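Local coordinates for protein beta-fructofuranosidase (Bifidobacterium adolescentis, PDB 6NOB) that probably hydrolyses terminal beta-fructofuranoside residues, as in sucrose, as a member of glycoside hydrolase family 32, at residues A[110-114]-A[115-119]; A[293-296]-A[297-300]; A[413-417]-A[418-422]. All coordinates share one frame; numbering follows the deposited sequence.

Interaction 1. Residues A[110-114]-A[115-119]; sequences QIYNR and FGRSG
Arg-117 NH2 is gripped by two backbone carbonyls, Ile-111 O near the end of helix 108-112 and Phe-125 O further along the chain. The bond from Arg-117 NH2 to Ile-111 O is short at 2.7 Å but bent, 126° at the hydrogen, and counts as weak. Up to CD the arginine chain runs past the helix end, with Arg-117 CD 3.4 Å from Ile-111 O; the bend at chi3 (66°) then turns the guanidinium to bring NH2 to that carbonyl. Tyr-112 CD1 sits over the centre of one face of the Arg-117 guanidinium, 3.6 Å above its plane, with ring and guanidinium turned 41° apart. On the ring itself, one face carries Ile-111 CG2, offset toward the rim. Behind this side-chain contact the chain reverses in a type II beta turn from Arg-114 to Arg-117, closed by Arg-117 N to Arg-114 O at 3.1 Å. Gly-116 takes its third position with a positive phi, as is usual for glycine in such a turn. Glu-123 OE1 forms a salt bridge with Arg-117 NE, and Pro-124 O accepts from NH1. With all three guanidinium nitrogens bonded, the buried charge is probably well compensated and its rotation fixed, tying the helix end to the chain leading into strand 127-138.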
ATOM      1  N   GLN A 110      19.822  13.232  -3.165  1.00 50.50           N
ATOM      2  CA  GLN A 110      19.063  14.440  -3.465  1.00 52.12           C
ATOM      3  C   GLN A 110      17.564  14.166  -3.543  1.00 49.46           C
ATOM      4  O   GLN A 110      16.759  15.051  -3.234  1.00 47.67           O
ATOM      5  CB  GLN A 110      19.562  15.058  -4.773  1.00 52.81           C
ATOM      6  CG  GLN A 110      20.943  15.686  -4.671  1.00 60.41           C
ATOM      7  CD  GLN A 110      21.505  16.102  -6.020  1.00 63.48           C
ATOM      8  OE1 GLN A 110      21.496  15.327  -6.977  1.00 68.14           O
ATOM      9  NE2 GLN A 110      22.003  17.331  -6.099  1.00 57.53           N
ATOM     10  N   ILE A 111      17.171  12.956  -3.939  1.00 45.59           N
ATOM     11  CA  ILE A 111      15.752  12.663  -4.112  1.00 46.04           C
ATOM     12  C   ILE A 111      15.074  12.414  -2.768  1.00 49.45           C
ATOM     13  O   ILE A 111      13.960  12.893  -2.527  1.00 52.49           O
ATOM     14  CB  ILE A 111      15.567  11.471  -5.070  1.00 44.65           C
ATOM     15  CG1 ILE A 111      16.014  11.845  -6.485  1.00 41.82           C
ATOM     16  CG2 ILE A 111      14.113  11.004  -5.079  1.00 45.45           C
ATOM     17  CD1 ILE A 111      15.892  10.717  -7.486  1.00 37.53           C
ATOM     18  N   TYR A 112      15.730  11.680  -1.866  1.00 48.76           N
ATOM     19  CA  TYR A 112      15.065  11.174  -0.673  1.00 44.23           C
ATOM     20  C   TYR A 112      15.464  11.860   0.625  1.00 42.54           C
ATOM     21  O   TYR A 112      14.672  11.847   1.573  1.00 49.82           O
ATOM     22  CB  TYR A 112      15.316   9.667  -0.527  1.00 36.15           C
ATOM     23  CG  TYR A 112      14.567   8.836  -1.545  1.00 43.22           C
ATOM     24  CD1 TYR A 112      13.241   8.481  -1.337  1.00 41.82           C
ATOM     25  CD2 TYR A 112      15.185   8.412  -2.713  1.00 40.41           C
ATOM     26  CE1 TYR A 112      12.552   7.726  -2.263  1.00 45.84           C
ATOM     27  CE2 TYR A 112      14.504   7.653  -3.646  1.00 42.42           C
ATOM     28  CZ  TYR A 112      13.187   7.313  -3.416  1.00 43.59           C
ATOM     29  OH  TYR A 112      12.502   6.559  -4.341  1.00 39.38           O
ATOM     30  N   ASN A 113      16.657  12.447   0.708  1.00 45.60           N
ATOM     31  CA  ASN A 113      17.109  13.070   1.955  1.00 48.58           C
ATOM     32  C   ASN A 113      16.575  14.502   2.040  1.00 52.95           C
ATOM     33  O   ASN A 113      17.299  15.490   1.902  1.00 57.63           O
ATOM     34  CB  ASN A 113      18.629  13.024   2.048  1.00 48.09           C
ATOM     35  CG  ASN A 113      19.144  13.549   3.372  1.00 57.17           C
ATOM     36  OD1 ASN A 113      18.515  13.362   4.415  1.00 62.60           O
ATOM     37  ND2 ASN A 113      20.293  14.216   3.337  1.00 58.15           N
ATOM     38  N   ARG A 114      15.267  14.597   2.276  1.00 51.03           N
ATOM     39  CA  ARG A 114      14.580  15.878   2.364  1.00 51.78           C
ATOM     40  C   ARG A 114      13.531  15.824   3.464  1.00 49.66           C
ATOM     41  O   ARG A 114      12.898  14.788   3.689  1.00 51.22           O
ATOM     42  CB  ARG A 114      13.894  16.261   1.042  1.00 52.97           C
ATOM     43  CG  ARG A 114      14.800  16.267  -0.174  1.00 57.72           C
ATOM     44  CD  ARG A 114      14.009  16.579  -1.430  1.00 53.56           C
ATOM     45  NE  ARG A 114      13.256  17.822  -1.296  1.00 56.78           N
ATOM     46  CZ  ARG A 114      13.768  19.028  -1.511  1.00 57.90           C
ATOM     47  NH1 ARG A 114      15.037  19.156  -1.874  1.00 54.81           N
ATOM     48  NH2 ARG A 114      13.011  20.108  -1.367  1.00 59.23           N
ATOM     49  N   PHE A 115      13.351  16.956   4.143  1.00 48.38           N
ATOM     50  CA  PHE A 115      12.301  17.071   5.148  1.00 48.93           C
ATOM     51  C   PHE A 115      10.947  16.750   4.529  1.00 49.90           C
ATOM     52  O   PHE A 115      10.620  17.224   3.437  1.00 48.19           O
ATOM     53  CB  PHE A 115      12.304  18.479   5.746  1.00 49.45           C
ATOM     54  CG  PHE A 115      11.226  18.714   6.771  1.00 55.64           C
ATOM     55  CD1 PHE A 115      11.200  17.992   7.955  1.00 57.15           C
ATOM     56  CD2 PHE A 115      10.247  19.674   6.557  1.00 56.31           C
ATOM     57  CE1 PHE A 115      10.212  18.216   8.898  1.00 59.17           C
ATOM     58  CE2 PHE A 115       9.256  19.902   7.495  1.00 54.01           C
ATOM     59  CZ  PHE A 115       9.238  19.173   8.667  1.00 56.02           C
ATOM     60  N   GLY A 116      10.165  15.925   5.221  1.00 46.99           N
ATOM     61  CA  GLY A 116       8.906  15.435   4.705  1.00 43.16           C
ATOM     62  C   GLY A 116       8.961  14.037   4.125  1.00 48.45           C
ATOM     63  O   GLY A 116       7.908  13.491   3.770  1.00 50.35           O
ATOM     64  N   ARG A 117      10.146  13.445   4.016  1.00 47.12           N
ATOM     65  CA  ARG A 117      10.307  12.088   3.518  1.00 47.43           C
ATOM     66  C   ARG A 117      10.780  11.173   4.639  1.00 45.57           C
ATOM     67  O   ARG A 117      11.443  11.610   5.584  1.00 45.55           O
ATOM     68  CB  ARG A 117      11.307  12.032   2.357  1.00 44.47           C
ATOM     69  CG  ARG A 117      11.097  13.093   1.292  1.00 42.57           C
ATOM     70  CD  ARG A 117      11.629  12.638  -0.058  1.00 41.08           C
ATOM     71  NE  ARG A 117      10.874  11.505  -0.585  1.00 39.35           N
ATOM     72  CZ  ARG A 117      10.781  11.201  -1.876  1.00 37.53           C
ATOM     73  NH1 ARG A 117      10.070  10.152  -2.263  1.00 35.64           N
ATOM     74  NH2 ARG A 117      11.394  11.950  -2.784  1.00 38.27           N
ATOM     75  N   SER A 118      10.425   9.895   4.530  1.00 43.92           N
ATOM     76  CA  SER A 118      10.940   8.896   5.450  1.00 44.26           C
ATOM     77  C   SER A 118      12.315   8.426   4.987  1.00 43.16           C
ATOM     78  O   SER A 118      12.725   8.646   3.844  1.00 35.55           O
ATOM     79  CB  SER A 118       9.986   7.709   5.554  1.00 43.44           C
ATOM     80  OG  SER A 118       9.992   6.954   4.353  1.00 44.42           O
ATOM     81  N   GLY A 119      13.030   7.757   5.889  1.00 46.84           N
ATOM     82  CA  GLY A 119      14.367   7.292   5.581  1.00 41.84           C
ATOM     83  C   GLY A 119      14.467   5.822   5.223  1.00 46.49           C
ATOM     84  O   GLY A 119      15.407   5.418   4.532  1.00 53.04           O
TER

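Interaction 2. Residues A[293-296]-A[297-300]; sequences NLPV and SEFG
Glu-298 and Phe-299 fold back on Pro-295 and Val-296 through two successive backbone hydrogen bonds. Glu-298 N reaches Pro-295 O at 2.9 Å, nearly straight, and Phe-299 N reaches Val-296 O at 3.0 Å. In both, the donor stands above the carbonyl plane, 51° and 54° out of it, so neither lies on a lone pair. Bonds from each residue to the third one before it are those of a 3-10 turn, and they convert the end of strand 285-295 into a short 3-10 segment before the loop toward strand 311-312. Polar and apolar atoms also meet without hydrogen bonding. Glu-298 has CG anti to its carbonyl carbon (chi1 -67°) and runs extended from there, which carries the carboxylate back along the strand end. Glu-298 OE1 comes to 3.8 Å from Pro-295 CD, and Glu-298 OE2 lies 3.8 Å from Leu-294 CD1. Ser-297 OG lies beside the proline ring, 3.5 Å from Pro-295 CB. The Phe-299 ring turns its edge to the carbonyls of Pro-295 and Val-296: Val-296 O lies in the ring plane, and Pro-295 O is 3.7 Å from Phe-299 CD1. Apolar contact between the segments is slight, with Leu-294 CB meeting the same edge 4.3 Å from Phe-299 CE1. Both residues pack further on strands 337-347 and 357-365: Leu-294 touches Ala-340 and Tyr-358, while Phe-299 touches Val-338 and Pro-361 and makes an edge-to-face pair with the ring of Phe-366.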
ATOM      1  N   ASN A 293     -20.087  -5.398  -2.613  1.00 38.97           N
ATOM      2  CA  ASN A 293     -21.180  -5.441  -1.654  1.00 38.56           C
ATOM      3  C   ASN A 293     -22.340  -6.201  -2.281  1.00 34.32           C
ATOM      4  O   ASN A 293     -22.483  -6.241  -3.505  1.00 32.94           O
ATOM      5  CB  ASN A 293     -21.627  -4.031  -1.224  1.00 39.61           C
ATOM      6  CG  ASN A 293     -21.896  -3.114  -2.409  1.00 43.76           C
ATOM      7  OD1 ASN A 293     -21.013  -2.381  -2.856  1.00 45.71           O
ATOM      8  ND2 ASN A 293     -23.122  -3.151  -2.920  1.00 33.21           N
ATOM      9  N   LEU A 294     -23.163  -6.810  -1.436  1.00 35.17           N
ATOM     10  CA  LEU A 294     -24.286  -7.602  -1.910  1.00 35.65           C
ATOM     11  C   LEU A 294     -25.554  -7.192  -1.181  1.00 42.61           C
ATOM     12  O   LEU A 294     -25.492  -6.666  -0.065  1.00 45.68           O
ATOM     13  CB  LEU A 294     -24.027  -9.103  -1.706  1.00 34.11           C
ATOM     14  CG  LEU A 294     -22.944  -9.714  -2.604  1.00 38.66           C
ATOM     15  CD1 LEU A 294     -22.633 -11.151  -2.201  1.00 32.79           C
ATOM     16  CD2 LEU A 294     -23.358  -9.641  -4.068  1.00 41.91           C
ATOM     17  N   PRO A 295     -26.721  -7.401  -1.792  1.00 39.05           N
ATOM     18  CA  PRO A 295     -27.977  -7.092  -1.098  1.00 37.29           C
ATOM     19  C   PRO A 295     -28.133  -7.952   0.148  1.00 42.38           C
ATOM     20  O   PRO A 295     -27.905  -9.163   0.116  1.00 43.73           O
ATOM     21  CB  PRO A 295     -29.057  -7.409  -2.142  1.00 33.15           C
ATOM     22  CG  PRO A 295     -28.349  -7.436  -3.452  1.00 36.95           C
ATOM     23  CD  PRO A 295     -26.948  -7.875  -3.168  1.00 36.93           C
ATOM     24  N   VAL A 296     -28.533  -7.313   1.250  1.00 40.47           N
ATOM     25  CA  VAL A 296     -28.741  -8.049   2.491  1.00 39.67           C
ATOM     26  C   VAL A 296     -29.854  -9.075   2.344  1.00 45.90           C
ATOM     27  O   VAL A 296     -29.923 -10.028   3.129  1.00 53.36           O
ATOM     28  CB  VAL A 296     -29.027  -7.080   3.659  1.00 38.50           C
ATOM     29  CG1 VAL A 296     -27.876  -6.097   3.828  1.00 37.39           C
ATOM     30  CG2 VAL A 296     -30.344  -6.347   3.444  1.00 40.16           C
ATOM     31  N   SER A 297     -30.726  -8.911   1.345  1.00 44.23           N
ATOM     32  CA  SER A 297     -31.766  -9.897   1.075  1.00 44.74           C
ATOM     33  C   SER A 297     -31.205 -11.236   0.612  1.00 45.66           C
ATOM     34  O   SER A 297     -31.946 -12.224   0.593  1.00 47.16           O
ATOM     35  CB  SER A 297     -32.744  -9.352   0.032  1.00 41.85           C
ATOM     36  OG  SER A 297     -32.063  -8.944  -1.142  1.00 44.33           O
ATOM     37  N   GLU A 298     -29.926 -11.295   0.242  1.00 47.65           N
ATOM     38  CA  GLU A 298     -29.268 -12.560  -0.057  1.00 48.05           C
ATOM     39  C   GLU A 298     -28.854 -13.317   1.197  1.00 50.62           C
ATOM     40  O   GLU A 298     -28.232 -14.380   1.086  1.00 53.04           O
ATOM     41  CB  GLU A 298     -28.036 -12.321  -0.940  1.00 43.21           C
ATOM     42  CG  GLU A 298     -28.355 -11.819  -2.341  1.00 49.15           C
ATOM     43  CD  GLU A 298     -27.166 -11.915  -3.282  1.00 51.31           C
ATOM     44  OE1 GLU A 298     -27.284 -11.471  -4.444  1.00 50.54           O
ATOM     45  OE2 GLU A 298     -26.112 -12.436  -2.861  1.00 50.90           O
ATOM     46  N   PHE A 299     -29.177 -12.798   2.379  1.00 50.50           N
ATOM     47  CA  PHE A 299     -28.811 -13.416   3.642  1.00 51.27           C
ATOM     48  C   PHE A 299     -30.041 -13.493   4.537  1.00 53.69           C
ATOM     49  O   PHE A 299     -31.034 -12.795   4.320  1.00 55.08           O
ATOM     50  CB  PHE A 299     -27.689 -12.635   4.347  1.00 49.62           C
ATOM     51  CG  PHE A 299     -26.468 -12.421   3.494  1.00 47.83           C
ATOM     52  CD1 PHE A 299     -26.377 -11.323   2.653  1.00 43.75           C
ATOM     53  CD2 PHE A 299     -25.411 -13.316   3.535  1.00 50.45           C
ATOM     54  CE1 PHE A 299     -25.255 -11.121   1.866  1.00 37.96           C
ATOM     55  CE2 PHE A 299     -24.287 -13.120   2.751  1.00 47.68           C
ATOM     56  CZ  PHE A 299     -24.210 -12.020   1.915  1.00 41.45           C
ATOM     57  N   GLY A 300     -29.962 -14.355   5.548  1.00 57.35           N
ATOM     58  CA  GLY A 300     -31.075 -14.497   6.469  1.00 52.91           C
ATOM     59  C   GLY A 300     -31.372 -13.201   7.196  1.00 58.40           C
ATOM     60  O   GLY A 300     -30.510 -12.334   7.351  1.00 58.86           O
TER

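Interaction 3. Residues A[413-417]-A[418-422]; sequences VNTDN and GPKLD
The beta hairpin of strands 405-415 and 418-428 closes here, where Thr-415 OG1 donates to Gly-418 O over 2.7 Å, in the carbonyl plane and on a lone pair. Thr-415 OG1 also accepts from Asn-417 N at 3.1 Å, an ST turn, so the hydroxyl ties the start of the turn both to the backbone inside it and to the carbonyl of Gly-418 at its end. Its chi1 of 82° turns OG1 to the turn's backbone and leaves Thr-415 CG2 to meet Lys-420 CG at 3.6 Å, the two side chains crossing at about a right angle. A type I beta turn runs from Thr-415 to Gly-418; the backbone bonds between these two residues are long and weak. Further from the turn the pairing tightens: Val-413 and Lys-420 form an antiparallel hydrogen-bonded pair, with Val-413 N to Lys-420 O at 2.9 Å and Lys-420 N to Val-413 O at 3.2 Å. On the face bearing these two residues, Val-413 CG2 packs 3.4 Å from Lys-420 O and Val-413 CG1 lies 4.1 Å from Asp-422 CB. The lysine chain bends at chi2 (-71°), bringing Lys-420 CE 3.6 Å from Asn-417 O, and its NZ is hydrogen-bonded to Pro-361 O beyond the hairpin.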
ATOM      1  N   VAL A 413     -15.407 -23.737   5.778  1.00 49.34           N
ATOM      2  CA  VAL A 413     -16.293 -24.889   5.878  1.00 49.16           C
ATOM      3  C   VAL A 413     -17.072 -25.056   4.580  1.00 52.84           C
ATOM      4  O   VAL A 413     -17.289 -24.103   3.824  1.00 50.20           O
ATOM      5  CB  VAL A 413     -17.257 -24.768   7.079  1.00 48.93           C
ATOM      6  CG1 VAL A 413     -16.471 -24.653   8.374  1.00 51.50           C
ATOM      7  CG2 VAL A 413     -18.174 -23.571   6.905  1.00 45.98           C
ATOM      8  N   ASN A 414     -17.497 -26.292   4.335  1.00 56.96           N
ATOM      9  CA  ASN A 414     -18.279 -26.644   3.159  1.00 54.40           C
ATOM     10  C   ASN A 414     -19.763 -26.473   3.458  1.00 60.40           C
ATOM     11  O   ASN A 414     -20.262 -26.994   4.460  1.00 72.71           O
ATOM     12  CB  ASN A 414     -17.988 -28.087   2.745  1.00 58.15           C
ATOM     13  CG  ASN A 414     -17.876 -28.253   1.248  1.00 72.35           C
ATOM     14  OD1 ASN A 414     -17.819 -27.273   0.504  1.00 78.83           O
ATOM     15  ND2 ASN A 414     -17.845 -29.501   0.794  1.00 76.43           N
ATOM     16  N   THR A 415     -20.461 -25.737   2.597  1.00 53.88           N
ATOM     17  CA  THR A 415     -21.901 -25.554   2.720  1.00 57.68           C
ATOM     18  C   THR A 415     -22.569 -25.825   1.379  1.00 65.32           C
ATOM     19  O   THR A 415     -21.910 -26.008   0.351  1.00 67.39           O
ATOM     20  CB  THR A 415     -22.269 -24.141   3.205  1.00 49.77           C
ATOM     21  OG1 THR A 415     -22.266 -23.232   2.095  1.00 46.61           O
ATOM     22  CG2 THR A 415     -21.299 -23.651   4.276  1.00 42.99           C
ATOM     23  N   ASP A 416     -23.906 -25.841   1.405  1.00 68.65           N
ATOM     24  CA  ASP A 416     -24.672 -26.066   0.183  1.00 71.73           C
ATOM     25  C   ASP A 416     -24.485 -24.930  -0.813  1.00 71.98           C
ATOM     26  O   ASP A 416     -24.626 -25.137  -2.023  1.00 74.01           O
ATOM     27  CB  ASP A 416     -26.157 -26.235   0.514  1.00 77.14           C
ATOM     28  CG  ASP A 416     -26.446 -27.504   1.291  1.00 84.89           C
ATOM     29  OD1 ASP A 416     -25.612 -28.434   1.252  1.00 88.02           O
ATOM     30  OD2 ASP A 416     -27.510 -27.571   1.943  1.00 86.91           O
ATOM     31  N   ASN A 417     -24.166 -23.728  -0.332  1.00 68.57           N
ATOM     32  CA  ASN A 417     -24.039 -22.551  -1.180  1.00 63.71           C
ATOM     33  C   ASN A 417     -22.591 -22.095  -1.326  1.00 57.31           C
ATOM     34  O   ASN A 417     -22.329 -20.913  -1.564  1.00 60.24           O
ATOM     35  CB  ASN A 417     -24.907 -21.415  -0.642  1.00 68.06           C
ATOM     36  CG  ASN A 417     -26.307 -21.872  -0.291  1.00 79.07           C
ATOM     37  OD1 ASN A 417     -26.863 -22.760  -0.936  1.00 84.54           O
ATOM     38  ND2 ASN A 417     -26.883 -21.267   0.739  1.00 81.20           N
ATOM     39  N   GLY A 418     -21.644 -23.019  -1.190  1.00 49.70           N
ATOM     40  CA  GLY A 418     -20.257 -22.728  -1.466  1.00 52.53           C
ATOM     41  C   GLY A 418     -19.399 -22.601  -0.223  1.00 51.40           C
ATOM     42  O   GLY A 418     -19.863 -22.776   0.908  1.00 53.74           O
ATOM     43  N   PRO A 419     -18.117 -22.289  -0.417  1.00 46.26           N
ATOM     44  CA  PRO A 419     -17.205 -22.152   0.728  1.00 43.91           C
ATOM     45  C   PRO A 419     -17.539 -20.912   1.542  1.00 45.22           C
ATOM     46  O   PRO A 419     -17.767 -19.832   0.994  1.00 50.99           O
ATOM     47  CB  PRO A 419     -15.820 -22.043   0.075  1.00 42.78           C
ATOM     48  CG  PRO A 419     -16.018 -22.463  -1.362  1.00 40.79           C
ATOM     49  CD  PRO A 419     -17.423 -22.092  -1.698  1.00 42.63           C
ATOM     50  N   LYS A 420     -17.566 -21.078   2.861  1.00 41.96           N
ATOM     51  CA  LYS A 420     -17.862 -20.002   3.793  1.00 39.82           C
ATOM     52  C   LYS A 420     -16.819 -19.995   4.898  1.00 46.74           C
ATOM     53  O   LYS A 420     -16.443 -21.052   5.414  1.00 51.48           O
ATOM     54  CB  LYS A 420     -19.262 -20.156   4.403  1.00 39.35           C
ATOM     55  CG  LYS A 420     -20.384 -20.308   3.384  1.00 43.95           C
ATOM     56  CD  LYS A 420     -20.650 -19.010   2.628  1.00 43.91           C
ATOM     57  CE  LYS A 420     -21.747 -19.197   1.585  1.00 39.17           C
ATOM     58  NZ  LYS A 420     -21.833 -18.049   0.645  1.00 38.11           N
ATOM     59  N   LEU A 421     -16.352 -18.804   5.258  1.00 45.85           N
ATOM     60  CA  LEU A 421     -15.444 -18.661   6.390  1.00 45.47           C
ATOM     61  C   LEU A 421     -16.263 -18.606   7.674  1.00 50.46           C
ATOM     62  O   LEU A 421     -16.997 -17.642   7.912  1.00 50.00           O
ATOM     63  CB  LEU A 421     -14.580 -17.414   6.242  1.00 42.11           C
ATOM     64  CG  LEU A 421     -13.738 -17.090   7.477  1.00 37.89           C
ATOM     65  CD1 LEU A 421     -12.717 -18.188   7.742  1.00 35.05           C
ATOM     66  CD2 LEU A 421     -13.056 -15.738   7.336  1.00 36.27           C
ATOM     67  N   ASP A 422     -16.145 -19.643   8.499  1.00 51.79           N
ATOM     68  CA  ASP A 422     -16.767 -19.659   9.821  1.00 48.01           C
ATOM     69  C   ASP A 422     -15.908 -18.801  10.742  1.00 49.49           C
ATOM     70  O   ASP A 422     -14.883 -19.255  11.256  1.00 53.85           O
ATOM     71  CB  ASP A 422     -16.897 -21.089  10.334  1.00 47.80           C
ATOM     72  CG  ASP A 422     -17.598 -21.171  11.679  1.00 53.04           C
ATOM     73  OD1 ASP A 422     -18.184 -20.158  12.115  1.00 54.57           O
ATOM     74  OD2 ASP A 422     -17.560 -22.253  12.303  1.00 54.63           O
TER

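In the fold
The three contacts are all local contacts round turns of the chain, but their settings differ. Interaction 1 is partly buried, about 19 Å from the chain's centre, and relies on a charged side chain with several partners. Interactions 2 and 3 are surface contacts on the opposite side of that centre, each about 30 Å out, and rest more on backbone hydrogen bonds: a 3-10 turn ending a strand in one, a hairpin turn in the other. Their centres are 16 Å apart and their nearest atoms about 6 Å, without touching. Pro-361 of strand 357-365 nevertheless links them, packing on Phe-299 and accepting a bond from Lys-420. Interaction 1 lies 47 and 49 Å away, centre to centre.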